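Local atomic coordinates of phosphodiesterase MJ0936 (Methanocaldococcus jannaschii, PDB entry 2AHD), a protein that belongs to the calcineurin-like phosphoesterase superfamily and folds as a compact single chain built around two mixed beta sheets flanked by helices. Residues Lys92-His97 and Asp114-Gly119. Sequence-based numbering, arbitrary orientation.
Sequences KFFITH and DVVIYG
F93 and V115 lie side by side on one face of two adjacent parallel strands, 91-96 and 115-118, the two strands of a beta-alpha-beta unit whose crossover runs through helix 101-110. V115 sets its CB over one face of the F93 ring, a CH-pi contact 4.1 Å from CB to the ring centroid and displaced toward the rim. The phenyl group reaches this place because its CG stands anti to the carbonyl carbon, beside the backbone N (chi1 -73°). I117 brings its CD1 to the ring edge, in plane, 4.0 Å from F93 CD2. Branched valine and isoleucine suit an extended backbone, and beside a flat ring they fill a face and an edge.

At the N-terminal end of the pair, K92 O accepts two N-H groups, V115 N nearly straight on at 2.8 Å and D114 N more obliquely. Aspartate suits the strand entrance because its short side chain can receive a main-chain N-H: the carboxylate of D114 reaches across to K92, whose N donates to the anti lone pair of D114 OD2. Backbone bonds hold the strands in step: I117 N to F94 O at 3.0 Å and T96 N to I117 O at 3.2 Å.

Further along the F93 side, I95 meets I117 and, beyond it, I54 and T56 of strand 52-56 in the other sheet, so this face belongs to the packing between the two sheets. F94, T96, V116 and Y118 project from the reverse face, where helix 101-110 packs: F94 lies on A107, V116 on I108, and both T96 and Y118 on L104. Near the C-terminal ends of the two segments, H97 and G119 come level with each other; the H97 ring touches D8 and D36 and meets that of H120, the planes at about 55°.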
loop_
_atom_site.group_PDB
_atom_site.type_symbol
_atom_site.label_atom_id
_atom_site.label_comp_id
_atom_site.label_asym_id
_atom_site.label_seq_id
_atom_site.Cartn_x
_atom_site.Cartn_y
_atom_site.Cartn_z
ATOM N N LYS A 92 -9.333 4.546 11.682
ATOM C CA LYS A 92 -8.148 5.398 11.717
ATOM C C LYS A 92 -6.969 4.642 11.124
ATOM O O LYS A 92 -6.595 3.577 11.616
ATOM C CB LYS A 92 -7.822 5.801 13.161
ATOM C CG LYS A 92 -7.928 7.298 13.450
ATOM C CD LYS A 92 -9.345 7.822 13.245
ATOM C CE LYS A 92 -10.337 7.164 14.196
ATOM N NZ LYS A 92 -11.729 7.652 13.958
ATOM N N PHE A 93 -6.394 5.201 10.065
ATOM C CA PHE A 93 -5.265 4.583 9.384
ATOM C C PHE A 93 -3.959 5.339 9.566
ATOM O O PHE A 93 -3.953 6.546 9.805
ATOM C CB PHE A 93 -5.520 4.498 7.874
ATOM C CG PHE A 93 -6.529 3.464 7.469
ATOM C CD1 PHE A 93 -7.884 3.685 7.639
ATOM C CD2 PHE A 93 -6.121 2.275 6.883
ATOM C CE1 PHE A 93 -8.818 2.737 7.227
ATOM C CE2 PHE A 93 -7.050 1.324 6.469
ATOM C CZ PHE A 93 -8.399 1.557 6.641
ATOM N N PHE A 94 -2.858 4.600 9.463
ATOM C CA PHE A 94 -1.514 5.165 9.498
ATOM C C PHE A 94 -0.707 4.330 8.533
ATOM O O PHE A 94 -0.531 3.137 8.741
ATOM C CB PHE A 94 -0.848 5.096 10.852
ATOM C CG PHE A 94 0.498 5.749 10.861
ATOM C CD1 PHE A 94 0.629 7.092 10.537
ATOM C CD2 PHE A 94 1.640 5.025 11.162
ATOM C CE1 PHE A 94 1.879 7.708 10.513
ATOM C CE2 PHE A 94 2.900 5.634 11.140
ATOM C CZ PHE A 94 3.015 6.979 10.815
ATOM N N ILE A 95 -0.220 4.971 7.478
ATOM C CA ILE A 95 0.529 4.292 6.440
ATOM C C ILE A 95 1.957 4.788 6.325
ATOM O O ILE A 95 2.229 5.974 6.460
ATOM C CB ILE A 95 -0.167 4.488 5.100
ATOM C CG1 ILE A 95 -1.648 4.147 5.247
ATOM C CG2 ILE A 95 0.477 3.623 4.051
ATOM C CD1 ILE A 95 -2.465 4.406 4.008
ATOM N N THR A 96 2.872 3.862 6.076
ATOM C CA THR A 96 4.283 4.199 5.932
ATOM C C THR A 96 5.052 2.990 5.437
ATOM O O THR A 96 4.725 1.868 5.783
ATOM C CB THR A 96 4.908 4.688 7.281
ATOM O OG1 THR A 96 6.269 5.073 7.059
ATOM C CG2 THR A 96 4.868 3.591 8.348
ATOM N N HIS A 97 6.053 3.224 4.603
ATOM C CA HIS A 97 6.887 2.150 4.083
ATOM C C HIS A 97 7.703 1.735 5.294
ATOM O O HIS A 97 8.206 2.611 5.997
ATOM C CB HIS A 97 7.802 2.723 3.006
ATOM C CG HIS A 97 8.756 1.736 2.419
ATOM N ND1 HIS A 97 8.361 0.745 1.552
ATOM C CD2 HIS A 97 10.098 1.610 2.548
ATOM C CE1 HIS A 97 9.417 0.053 1.168
ATOM N NE2 HIS A 97 10.485 0.557 1.757
ATOM N N ASP A 114 -6.673 2.700 14.074
ATOM C CA ASP A 114 -7.363 1.414 14.029
ATOM C C ASP A 114 -6.568 0.405 13.219
ATOM O O ASP A 114 -6.499 -0.782 13.563
ATOM C CB ASP A 114 -8.753 1.592 13.409
ATOM C CG ASP A 114 -9.676 2.401 14.289
ATOM O OD1 ASP A 114 -10.030 1.906 15.381
ATOM O OD2 ASP A 114 -10.040 3.529 13.895
ATOM N N VAL A 115 -5.968 0.907 12.144
ATOM C CA VAL A 115 -5.180 0.091 11.242
ATOM C C VAL A 115 -3.821 0.725 11.021
ATOM O O VAL A 115 -3.702 1.940 11.040
ATOM C CB VAL A 115 -5.894 -0.035 9.884
ATOM C CG1 VAL A 115 -5.216 -1.085 9.027
ATOM C CG2 VAL A 115 -7.364 -0.378 10.108
ATOM N N VAL A 116 -2.796 -0.105 10.845
ATOM C CA VAL A 116 -1.439 0.374 10.568
ATOM C C VAL A 116 -0.889 -0.482 9.435
ATOM O O VAL A 116 -0.716 -1.685 9.576
ATOM C CB VAL A 116 -0.511 0.264 11.785
ATOM C CG1 VAL A 116 0.858 0.770 11.429
ATOM C CG2 VAL A 116 -1.060 1.075 12.925
ATOM N N ILE A 117 -0.639 0.155 8.301
ATOM C CA ILE A 117 -0.143 -0.525 7.119
ATOM C C ILE A 117 1.292 -0.114 6.803
ATOM O O ILE A 117 1.639 1.057 6.915
ATOM C CB ILE A 117 -1.035 -0.192 5.922
ATOM C CG1 ILE A 117 -2.492 -0.510 6.271
ATOM C CG2 ILE A 117 -0.568 -0.961 4.697
ATOM C CD1 ILE A 117 -3.461 -0.160 5.189
ATOM N N TYR A 118 2.124 -1.072 6.400
ATOM C CA TYR A 118 3.520 -0.775 6.087
ATOM C C TYR A 118 4.131 -1.870 5.230
ATOM O O TYR A 118 3.582 -2.953 5.144
ATOM C CB TYR A 118 4.318 -0.631 7.381
ATOM C CG TYR A 118 4.570 -1.946 8.058
ATOM C CD1 TYR A 118 5.801 -2.582 7.942
ATOM C CD2 TYR A 118 3.567 -2.580 8.773
ATOM C CE1 TYR A 118 6.025 -3.815 8.521
ATOM C CE2 TYR A 118 3.773 -3.816 9.359
ATOM C CZ TYR A 118 5.006 -4.429 9.233
ATOM O OH TYR A 118 5.230 -5.642 9.840
ATOM N N GLY A 119 5.264 -1.582 4.597
ATOM C CA GLY A 119 5.922 -2.573 3.761
ATOM C C GLY A 119 7.394 -2.653 4.111
ATOM O O GLY A 119 7.742 -2.883 5.266
#